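Local coordinates for putative exported protein (Bacteroides fragilis NCTC 9343, PDB 3IEE) that is of unknown function but, as an all-helical putative exported protein, probably a lipoprotein, is likely to act outside the cytoplasm, at residues A[29-40]-A[70-81]; A[179-189]-A[261-269]. All blocks are in the same frame, centred on the assembly; numbering follows the deposited sequence. Where two conformers were deposited one is given.

Contact 1 of 2, residues A[29-40]-A[70-81]; sequences YYNTSLGVLKDM and VVSKDSAIVLNP. With EDO (1,2-ethanediol), chain H.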
loop_
_atom_site.group_PDB
_atom_site.type_symbol
_atom_site.label_atom_id
_atom_site.label_comp_id
_atom_site.label_asym_id
_atom_site.label_seq_id
_atom_site.Cartn_x
_atom_site.Cartn_y
_atom_site.Cartn_z
ATOM N N TYR A 29 -2.575 12.838 9.399
ATOM C CA TYR A 29 -3.627 12.026 8.738
ATOM C C TYR A 29 -3.049 10.967 7.817
ATOM O O TYR A 29 -3.556 9.827 7.770
ATOM C CB TYR A 29 -4.627 12.909 8.020
ATOM C CG TYR A 29 -5.806 12.166 7.438
ATOM C CD1 TYR A 29 -5.729 11.599 6.161
ATOM C CD2 TYR A 29 -6.989 12.003 8.150
ATOM C CE1 TYR A 29 -6.830 10.926 5.605
ATOM C CE2 TYR A 29 -8.090 11.332 7.612
ATOM C CZ TYR A 29 -7.988 10.767 6.330
ATOM O OH TYR A 29 -9.042 10.090 5.764
ATOM N N TYR A 30 -1.997 11.315 7.085
ATOM C CA TYR A 30 -1.262 10.366 6.267
ATOM C C TYR A 30 -0.711 9.237 7.146
ATOM O O TYR A 30 -0.866 8.065 6.827
ATOM C CB TYR A 30 -0.075 11.010 5.518
ATOM C CG TYR A 30 0.776 9.957 4.813
ATOM C CD1 TYR A 30 0.423 9.454 3.572
ATOM C CD2 TYR A 30 1.904 9.424 5.427
ATOM C CE1 TYR A 30 1.184 8.465 2.947
ATOM C CE2 TYR A 30 2.654 8.444 4.809
ATOM C CZ TYR A 30 2.311 7.968 3.590
ATOM O OH TYR A 30 3.120 6.983 3.016
ATOM N N ASN A 31 -0.048 9.578 8.243
ATOM C CA ASN A 31 0.559 8.545 9.070
ATOM C C ASN A 31 -0.459 7.609 9.692
ATOM O O ASN A 31 -0.232 6.382 9.745
ATOM C CB ASN A 31 1.450 9.188 10.156
ATOM C CG ASN A 31 2.740 9.786 9.577
ATOM O OD1 ASN A 31 3.268 9.322 8.551
ATOM N ND2 ASN A 31 3.293 10.768 10.294
ATOM N N THR A 32 -1.585 8.155 10.128
ATOM C CA THR A 32 -2.664 7.323 10.633
ATOM C C THR A 32 -3.198 6.423 9.512
ATOM O O THR A 32 -3.452 5.234 9.725
ATOM C CB THR A 32 -3.792 8.171 11.241
ATOM O OG1 THR A 32 -3.267 8.848 12.396
ATOM C CG2 THR A 32 -5.008 7.305 11.611
ATOM N N SER A 33 -3.362 7.011 8.319
ATOM C CA SER A 33 -3.835 6.263 7.146
ATOM C C SER A 33 -2.913 5.111 6.777
ATOM O O SER A 33 -3.383 4.010 6.447
ATOM C CB SER A 33 -4.003 7.147 5.901
ATOM O OG SER A 33 -5.036 8.129 6.013
ATOM N N LEU A 34 -1.605 5.344 6.848
ATOM C CA LEU A 34 -0.626 4.325 6.503
ATOM C C LEU A 34 -0.824 3.115 7.402
ATOM O O LEU A 34 -0.838 1.986 6.946
ATOM C CB LEU A 34 0.799 4.880 6.672
ATOM C CG LEU A 34 1.970 3.953 6.250
ATOM C CD1 LEU A 34 1.952 3.719 4.763
ATOM C CD2 LEU A 34 3.343 4.575 6.649
ATOM N N GLY A 35 -0.960 3.366 8.691
ATOM C CA GLY A 35 -1.180 2.281 9.661
ATOM C C GLY A 35 -2.504 1.559 9.514
ATOM O O GLY A 35 -2.595 0.320 9.568
ATOM N N VAL A 36 -3.551 2.332 9.292
ATOM C CA VAL A 36 -4.905 1.809 9.132
ATOM C C VAL A 36 -5.005 0.949 7.891
ATOM O O VAL A 36 -5.558 -0.165 7.902
ATOM C CB VAL A 36 -5.988 2.920 9.070
ATOM C CG1 VAL A 36 -7.299 2.327 8.612
ATOM C CG2 VAL A 36 -6.154 3.624 10.450
ATOM N N LEU A 37 -4.466 1.447 6.788
ATOM C CA LEU A 37 -4.562 0.693 5.543
ATOM C C LEU A 37 -3.675 -0.561 5.528
ATOM O O LEU A 37 -3.976 -1.558 4.870
ATOM C CB LEU A 37 -4.217 1.648 4.398
ATOM C CG LEU A 37 -5.282 2.736 4.224
ATOM C CD1 LEU A 37 -4.775 3.842 3.289
ATOM C CD2 LEU A 37 -6.606 2.171 3.692
ATOM N N LYS A 38 -2.557 -0.483 6.224
ATOM C CA LYS A 38 -1.700 -1.662 6.462
ATOM C C LYS A 38 -2.503 -2.737 7.171
ATOM O O LYS A 38 -2.437 -3.901 6.781
ATOM C CB LYS A 38 -0.435 -1.264 7.229
ATOM C CG LYS A 38 0.412 -2.430 7.641
ATOM C CD LYS A 38 1.657 -2.026 8.369
ATOM C CE LYS A 38 2.449 -3.259 8.804
ATOM N NZ LYS A 38 3.311 -2.912 9.971
ATOM N N ASP A 39 -3.271 -2.336 8.179
ATOM C CA ASP A 39 -4.044 -3.234 9.023
ATOM C C ASP A 39 -5.295 -3.782 8.334
ATOM O O ASP A 39 -5.646 -4.956 8.526
ATOM C CB ASP A 39 -4.507 -2.471 10.274
ATOM C CG ASP A 39 -4.316 -3.225 11.536
ATOM O OD1 ASP A 39 -3.418 -4.082 11.579
ATOM O OD2 ASP A 39 -5.074 -2.942 12.520
HETATM N N MSE A 40 -5.981 -2.930 7.566
HETATM C CA MSE A 40 -7.274 -3.225 6.943
HETATM C C MSE A 40 -7.182 -4.004 5.643
HETATM O O MSE A 40 -8.136 -4.697 5.314
HETATM C CB MSE A 40 -8.091 -1.964 6.692
HETATM C CG MSE A 40 -8.525 -1.275 7.962
HETATM SE SE MSE A 40 -9.777 -2.410 8.996
HETATM C CE MSE A 40 -8.554 -3.294 10.250
ATOM N N VAL A 70 -8.846 -8.590 11.800
ATOM C CA VAL A 70 -8.675 -7.707 12.971
ATOM C C VAL A 70 -9.737 -6.591 13.017
ATOM O O VAL A 70 -10.221 -6.122 11.988
ATOM C CB VAL A 70 -7.236 -7.081 13.050
ATOM C CG1 VAL A 70 -6.175 -8.218 13.164
ATOM C CG2 VAL A 70 -6.954 -6.104 11.877
ATOM N N VAL A 71 -10.082 -6.189 14.225
ATOM C CA VAL A 71 -11.025 -5.096 14.442
ATOM C C VAL A 71 -10.380 -3.813 13.940
ATOM O O VAL A 71 -9.179 -3.570 14.150
ATOM C CB VAL A 71 -11.399 -4.912 15.961
ATOM C CG1 VAL A 71 -10.152 -4.605 16.807
ATOM C CG2 VAL A 71 -12.429 -3.810 16.139
ATOM N N SER A 72 -11.193 -3.007 13.275
ATOM C CA SER A 72 -10.776 -1.716 12.761
ATOM C C SER A 72 -10.322 -0.803 13.907
ATOM O O SER A 72 -11.048 -0.657 14.909
ATOM C CB SER A 72 -11.957 -1.085 12.020
ATOM O OG SER A 72 -11.665 0.234 11.600
ATOM N N LYS A 73 -9.148 -0.179 13.756
ATOM C CA LYS A 73 -8.626 0.809 14.711
ATOM C C LYS A 73 -8.623 2.175 14.037
ATOM O O LYS A 73 -8.503 2.252 12.800
ATOM C CB LYS A 73 -7.185 0.463 15.122
ATOM C CG LYS A 73 -7.025 -0.909 15.840
ATOM C CD LYS A 73 -5.531 -1.323 15.853
ATOM C CE LYS A 73 -5.360 -2.847 16.075
ATOM N NZ LYS A 73 -4.137 -3.159 16.876
ATOM N N ASP A 74 -8.787 3.245 14.814
ATOM C CA ASP A 74 -8.636 4.618 14.300
ATOM C C ASP A 74 -9.607 4.995 13.171
ATOM O O ASP A 74 -9.376 5.981 12.440
ATOM C CB ASP A 74 -7.180 4.914 13.903
ATOM C CG ASP A 74 -6.245 5.100 15.094
ATOM O OD1 ASP A 74 -6.721 5.428 16.219
ATOM O OD2 ASP A 74 -5.012 4.984 14.866
ATOM N N SER A 75 -10.725 4.276 13.088
ATOM C CA SER A 75 -11.800 4.612 12.144
ATOM C C SER A 75 -12.337 6.024 12.399
ATOM O O SER A 75 -12.684 6.716 11.428
ATOM C CB SER A 75 -12.934 3.580 12.175
ATOM O OG SER A 75 -13.732 3.688 13.346
ATOM N N ALA A 76 -12.295 6.477 13.657
ATOM C CA ALA A 76 -12.759 7.844 14.049
ATOM C C ALA A 76 -11.884 8.919 13.397
ATOM O O ALA A 76 -12.345 10.005 13.044
ATOM C CB ALA A 76 -12.744 8.022 15.585
ATOM N N ILE A 77 -10.611 8.610 13.213
ATOM C CA ILE A 77 -9.712 9.562 12.644
ATOM C C ILE A 77 -9.875 9.548 11.131
ATOM O O ILE A 77 -10.095 10.598 10.516
ATOM C CB ILE A 77 -8.279 9.256 13.075
ATOM C CG1 ILE A 77 -8.199 9.291 14.608
ATOM C CG2 ILE A 77 -7.284 10.227 12.409
ATOM C CD1 ILE A 77 -6.827 8.917 15.200
ATOM N N VAL A 78 -9.779 8.367 10.516
ATOM C CA VAL A 78 -9.717 8.333 9.033
ATOM C C VAL A 78 -11.058 8.701 8.368
ATOM O O VAL A 78 -11.094 9.234 7.256
ATOM C CB VAL A 78 -9.182 6.992 8.524
ATOM C CG1 VAL A 78 -7.748 6.770 8.992
ATOM C CG2 VAL A 78 -10.068 5.817 8.972
ATOM N N LEU A 79 -12.156 8.434 9.057
ATOM C CA LEU A 79 -13.465 8.797 8.499
ATOM C C LEU A 79 -13.773 10.272 8.728
ATOM O O LEU A 79 -14.810 10.740 8.273
ATOM C CB LEU A 79 -14.601 7.957 9.075
ATOM C CG LEU A 79 -14.601 6.463 8.640
ATOM C CD1 LEU A 79 -15.567 5.602 9.525
ATOM C CD2 LEU A 79 -14.968 6.402 7.137
ATOM N N ASN A 80 -12.912 10.979 9.461
ATOM C CA ASN A 80 -13.155 12.387 9.756
ATOM C C ASN A 80 -11.967 13.272 9.392
ATOM O O ASN A 80 -11.422 13.941 10.251
ATOM C CB ASN A 80 -13.581 12.556 11.216
ATOM C CG ASN A 80 -14.887 11.871 11.489
ATOM O OD1 ASN A 80 -15.936 12.350 11.040
ATOM N ND2 ASN A 80 -14.843 10.709 12.180
ATOM N N PRO A 81 -11.573 13.278 8.111
ATOM C CA PRO A 81 -10.436 14.118 7.749
ATOM C C PRO A 81 -10.772 15.575 8.088
ATOM O O PRO A 81 -11.926 16.008 7.926
ATOM C CB PRO A 81 -10.293 13.917 6.226
ATOM C CG PRO A 81 -11.655 13.504 5.774
ATOM C CD PRO A 81 -12.170 12.644 6.926
HETATM C C1 EDO H . 1.912 3.392 0.478
HETATM O O1 EDO H . 2.040 3.487 -0.960
HETATM C C2 EDO H . 2.947 4.240 1.225
HETATM O O2 EDO H . 2.644 5.658 1.124
HETATM O O HOH W 1 -3.242 7.152 14.864
HETATM O O HOH W 2 -7.019 -0.655 11.749
HETATM O O HOH W 3 -2.623 -3.407 14.420
#
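The C-terminal half of helix 17-40 is overlaid here by the connection 70-81, a loop carrying the short helix 75-78, and the two are fastened most directly where Tyr29 meets the end of that connection. Tyr29 OH donates to Val78 O at 2.7 Å; the hydroxyl lies in the carbonyl plane on a lone pair, with a C=O...O angle of 128°. Because chi1 of Tyr29 is -174°, its ring swings away from the backbone N and runs alongside Pro81, CE2 lying 3.7 Å from Pro81 CB, the two side chains pointing the same way. Val78 is a knob in the hole formed by Tyr29, Thr32, Ser33 and Val36. Its CG1 branch does the touching, 3.8 Å from Val36 CG2, while Thr32 CG2 touches both that methyl and Ile77 CG2. At the other end of the segment Met40, bent at chi2 and chi3, brings its CE methyl to 3.6 Å from Val70 CG2 and rests SE against Ser72. Polar atoms along the more open side meet through water: one water joins Thr32 OG1 to Asp74 OD2, and a second donates to Asp39 OD2 and accepts from Lys73 N. The carboxylate of Asp39 lies across the aliphatic end of Lys73, OD2 being 3.6 Å from CE but 4.5 Å from NZ, too far for a salt bridge; a third water accepts from Lys73 NZ and makes a weak bond to Asp39 OD1. Tyr97 of helix 87-119 packs on Tyr29 and Val78 and hydrogen-bonds to Ser33 OG, which also donates to Tyr29 O. The chemistry therefore divides: apolar branches and one direct hydrogen bond hold the buried part, whereas polar groups on the more open side meet through water.

Contact 2 of 2, residues A[179-189]-A[261-269]; sequences SSTMQSILNLY and LTSAFETSI. With EDO (1,2-ethanediol), chain H.
The ring of Phe265 is approached obliquely by Ser179 O, Met182 CB, Gln183 OE1 and Leu186 CD1, so none of these is a clean face or edge contact; the ring of Tyr189, by contrast, has Leu261 CD1 over one face, 4.1 Å above the plane and offset toward the rim. Tyr253 meets the Tyr189 ring as well. Phe265 is the knob of the pair, seated among Ser179, Met182, Gln183 and Leu186. With chi1 at 166° its CG turns from the backbone N and the ring reaches across to helix 179-189, where CD1 comes within 3.7 Å of Met182 CB. In the conformer given, one of two, the Gln183 amide stands almost perpendicular to this ring, the planes 86° apart, and Gln183 OE1 lies 3.4 Å from Phe265 CE2; in that conformer Gln183 NE2 also donates to Asn187 OD1, from above that carbonyl plane. Leu186 divides its two methyls: CD1 goes to Phe265 CB, while CD2 packs at 3.5 Å from Leu261 CB and also touches Thr262 CG2. Near the chain terminus Met182 CE lies 3.5 Å from Ser268 OG. That hydroxyl is already engaged: Ser268 OG donates to Phe265 O at 2.6 Å, in the carbonyl plane and on a lone pair. No hydrogen bond crosses between the segments, and the contact is van der Waals packing. The helices run antiparallel, their axes 10.4 Å apart at closest approach and crossing at -165°. Helix 224-247 closes in through Phe233 and Phe240 on Met182, helix 197-215 adds Leu207 to the same side chain, and Val247 packs on Tyr189, placing the pair within a bundle of helices.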
loop_
_atom_site.group_PDB
_atom_site.type_symbol
_atom_site.label_atom_id
_atom_site.label_comp_id
_atom_site.label_asym_id
_atom_site.label_seq_id
_atom_site.Cartn_x
_atom_site.Cartn_y
_atom_site.Cartn_z
ATOM N N SER A 179 10.050 5.859 -1.114
ATOM C CA SER A 179 9.620 4.799 -0.186
ATOM C C SER A 179 8.115 4.506 -0.382
ATOM O O SER A 179 7.673 3.345 -0.371
ATOM C CB SER A 179 9.924 5.224 1.240
ATOM O OG SER A 179 11.326 5.291 1.454
ATOM N N SER A 180 7.319 5.552 -0.568
ATOM C CA SER A 180 5.871 5.365 -0.865
ATOM C C SER A 180 5.650 4.618 -2.190
ATOM O O SER A 180 4.809 3.732 -2.292
ATOM C CB SER A 180 5.125 6.704 -0.909
ATOM O OG SER A 180 5.136 7.305 0.389
ATOM N N THR A 181 6.430 4.958 -3.207
ATOM C CA THR A 181 6.289 4.331 -4.493
ATOM C C THR A 181 6.665 2.859 -4.391
ATOM O O THR A 181 5.971 1.996 -4.987
ATOM C CB THR A 181 7.118 5.042 -5.616
ATOM O OG1 THR A 181 6.907 6.471 -5.582
ATOM C CG2 THR A 181 6.699 4.543 -7.001
HETATM N N MSE A 182 7.771 2.529 -3.704
HETATM C CA MSE A 182 8.150 1.116 -3.495
HETATM C C MSE A 182 7.047 0.332 -2.777
HETATM O O MSE A 182 6.724 -0.799 -3.172
HETATM C CB MSE A 182 9.481 0.989 -2.774
HETATM C CG MSE A 182 10.661 1.421 -3.683
HETATM SE SE MSE A 182 12.380 1.016 -2.840
HETATM C CE MSE A 182 12.429 2.497 -1.564
ATOM N N GLN A 183 6.450 0.937 -1.760
ATOM C CA GLN A 183 5.372 0.253 -1.023
ATOM C C GLN A 183 4.154 0.032 -1.916
ATOM O O GLN A 183 3.466 -0.990 -1.819
ATOM C CB GLN A 183 5.020 1.035 0.255
ATOM C CG GLN A 183 4.069 0.316 1.174
ATOM C CD GLN A 183 4.656 -0.979 1.707
ATOM O OE1 GLN A 183 5.637 -0.945 2.442
ATOM N NE2 GLN A 183 4.081 -2.127 1.323
ATOM N N SER A 184 3.875 0.997 -2.779
ATOM C CA SER A 184 2.760 0.867 -3.723
ATOM C C SER A 184 3.001 -0.315 -4.680
ATOM O O SER A 184 2.092 -1.092 -5.051
ATOM C CB SER A 184 2.590 2.157 -4.522
ATOM O OG SER A 184 1.409 2.047 -5.245
ATOM N N ILE A 185 4.259 -0.440 -5.123
ATOM C CA ILE A 185 4.621 -1.538 -6.017
ATOM C C ILE A 185 4.483 -2.883 -5.293
ATOM O O ILE A 185 3.928 -3.877 -5.843
ATOM C CB ILE A 185 6.073 -1.367 -6.552
ATOM C CG1 ILE A 185 6.127 -0.168 -7.541
ATOM C CG2 ILE A 185 6.604 -2.726 -7.117
ATOM C CD1 ILE A 185 7.524 0.388 -7.876
ATOM N N LEU A 186 4.964 -2.940 -4.051
ATOM C CA LEU A 186 4.791 -4.165 -3.213
ATOM C C LEU A 186 3.308 -4.565 -3.074
ATOM O O LEU A 186 2.939 -5.744 -3.258
ATOM C CB LEU A 186 5.415 -3.981 -1.835
ATOM C CG LEU A 186 6.954 -3.886 -1.807
ATOM C CD1 LEU A 186 7.398 -3.511 -0.405
ATOM C CD2 LEU A 186 7.606 -5.156 -2.305
ATOM N N ASN A 187 2.479 -3.592 -2.759
ATOM C CA ASN A 187 1.030 -3.829 -2.582
ATOM C C ASN A 187 0.341 -4.330 -3.852
ATOM O O ASN A 187 -0.595 -5.159 -3.786
ATOM C CB ASN A 187 0.293 -2.570 -2.040
ATOM C CG ASN A 187 0.794 -2.125 -0.662
ATOM O OD1 ASN A 187 1.458 -2.872 0.051
ATOM N ND2 ASN A 187 0.505 -0.878 -0.324
ATOM N N LEU A 188 0.771 -3.843 -5.029
ATOM C CA LEU A 188 0.274 -4.391 -6.314
ATOM C C LEU A 188 0.793 -5.787 -6.552
ATOM O O LEU A 188 0.042 -6.688 -6.961
ATOM C CB LEU A 188 0.645 -3.513 -7.528
ATOM C CG LEU A 188 0.024 -2.125 -7.713
ATOM C CD1 LEU A 188 0.934 -1.248 -8.621
ATOM C CD2 LEU A 188 -1.421 -2.171 -8.243
ATOM N N TYR A 189 2.095 -5.978 -6.319
ATOM C CA TYR A 189 2.725 -7.277 -6.568
ATOM C C TYR A 189 2.032 -8.379 -5.728
ATOM O O TYR A 189 1.915 -9.511 -6.156
ATOM C CB TYR A 189 4.248 -7.253 -6.353
ATOM C CG TYR A 189 4.818 -8.608 -6.684
ATOM C CD1 TYR A 189 4.888 -9.061 -8.012
ATOM C CD2 TYR A 189 5.149 -9.513 -5.688
ATOM C CE1 TYR A 189 5.334 -10.358 -8.305
ATOM C CE2 TYR A 189 5.557 -10.787 -5.983
ATOM C CZ TYR A 189 5.658 -11.216 -7.276
ATOM O OH TYR A 189 6.070 -12.510 -7.579
ATOM N N LEU A 261 11.420 -8.887 -2.641
ATOM C CA LEU A 261 11.183 -7.463 -2.909
ATOM C C LEU A 261 10.981 -6.675 -1.597
ATOM O O LEU A 261 11.514 -5.560 -1.467
ATOM C CB LEU A 261 9.987 -7.279 -3.830
ATOM C CG LEU A 261 10.178 -7.778 -5.271
ATOM C CD1 LEU A 261 8.888 -7.664 -6.086
ATOM C CD2 LEU A 261 11.311 -7.048 -5.998
ATOM N N THR A 262 10.195 -7.235 -0.663
ATOM C CA THR A 262 9.856 -6.495 0.565
ATOM C C THR A 262 11.148 -6.378 1.326
ATOM O O THR A 262 11.470 -5.345 1.879
ATOM C CB THR A 262 8.793 -7.194 1.422
ATOM O OG1 THR A 262 9.282 -8.465 1.826
ATOM C CG2 THR A 262 7.473 -7.353 0.697
ATOM N N SER A 263 11.961 -7.434 1.302
ATOM C CA SER A 263 13.269 -7.363 1.950
ATOM C C SER A 263 14.210 -6.318 1.339
ATOM O O SER A 263 14.959 -5.654 2.074
ATOM C CB SER A 263 13.926 -8.746 1.982
ATOM O OG SER A 263 13.089 -9.626 2.743
ATOM N N ALA A 264 14.143 -6.157 0.022
ATOM C CA ALA A 264 14.946 -5.154 -0.689
ATOM C C ALA A 264 14.495 -3.746 -0.239
ATOM O O ALA A 264 15.313 -2.864 0.077
ATOM C CB ALA A 264 14.830 -5.343 -2.190
ATOM N N PHE A 265 13.189 -3.594 -0.104
ATOM C CA PHE A 265 12.600 -2.357 0.393
ATOM C C PHE A 265 13.055 -2.060 1.828
ATOM O O PHE A 265 13.574 -0.975 2.130
ATOM C CB PHE A 265 11.077 -2.452 0.288
ATOM C CG PHE A 265 10.367 -1.405 1.046
ATOM C CD1 PHE A 265 10.446 -0.074 0.643
ATOM C CD2 PHE A 265 9.675 -1.715 2.222
ATOM C CE1 PHE A 265 9.811 0.926 1.344
ATOM C CE2 PHE A 265 9.001 -0.688 2.947
ATOM C CZ PHE A 265 9.100 0.625 2.514
ATOM N N GLU A 266 12.878 -3.033 2.714
ATOM C CA GLU A 266 13.241 -2.852 4.127
ATOM C C GLU A 266 14.707 -2.501 4.311
ATOM O O GLU A 266 15.039 -1.674 5.162
ATOM C CB GLU A 266 12.916 -4.121 4.917
ATOM C CG GLU A 266 11.447 -4.420 5.029
ATOM C CD GLU A 266 10.706 -3.511 5.997
ATOM O OE1 GLU A 266 11.345 -2.978 6.943
ATOM O OE2 GLU A 266 9.475 -3.324 5.804
ATOM N N THR A 267 15.588 -3.109 3.517
ATOM C CA THR A 267 16.999 -2.806 3.627
ATOM C C THR A 267 17.270 -1.360 3.198
ATOM O O THR A 267 18.143 -0.702 3.745
ATOM C CB THR A 267 17.856 -3.799 2.818
ATOM O OG1 THR A 267 17.447 -3.779 1.448
ATOM C CG2 THR A 267 17.669 -5.173 3.339
ATOM N N SER A 268 16.505 -0.849 2.234
ATOM C CA SER A 268 16.774 0.509 1.710
ATOM C C SER A 268 16.483 1.558 2.771
ATOM O O SER A 268 17.169 2.576 2.837
ATOM C CB SER A 268 15.951 0.797 0.452
ATOM O OG SER A 268 14.606 1.033 0.796
ATOM N N ILE A 269 15.463 1.320 3.578
ATOM C CA ILE A 269 15.032 2.326 4.565
ATOM C C ILE A 269 15.716 2.162 5.953
ATOM O O ILE A 269 15.404 2.899 6.888
ATOM C CB ILE A 269 13.487 2.392 4.682
ATOM C CG1 ILE A 269 12.896 1.076 5.211
ATOM C CG2 ILE A 269 12.869 2.769 3.336
ATOM C CD1 ILE A 269 11.412 1.168 5.550
HETATM C C1 EDO H . 1.912 3.392 0.478
HETATM O O1 EDO H . 2.040 3.487 -0.960
HETATM C C2 EDO H . 2.947 4.240 1.225
HETATM O O2 EDO H . 2.644 5.658 1.124
#

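From the N terminus, helix 17-40 enters contact 1 first; after 29 intervening residues, including helix 43-56, the chain returns as 70-81 and closes that loop. Helices 87-119 and 123-162 follow before helix 169-189 opens contact 2, which is completed 71 residues later when helix 255-268 comes back near the C terminus. The two loops are in series, neither nesting nor crossing. Their centres are 20 Å apart, yet the regions meet where Tyr30 OH lies 3.3 Å from Ser180 OG. A 1,2-ethanediol, probably from the crystallisation liquor, lies beside both residues, between helix 17-40 and helix 169-189, though its very short approach to Tyr30 OH is doubtful.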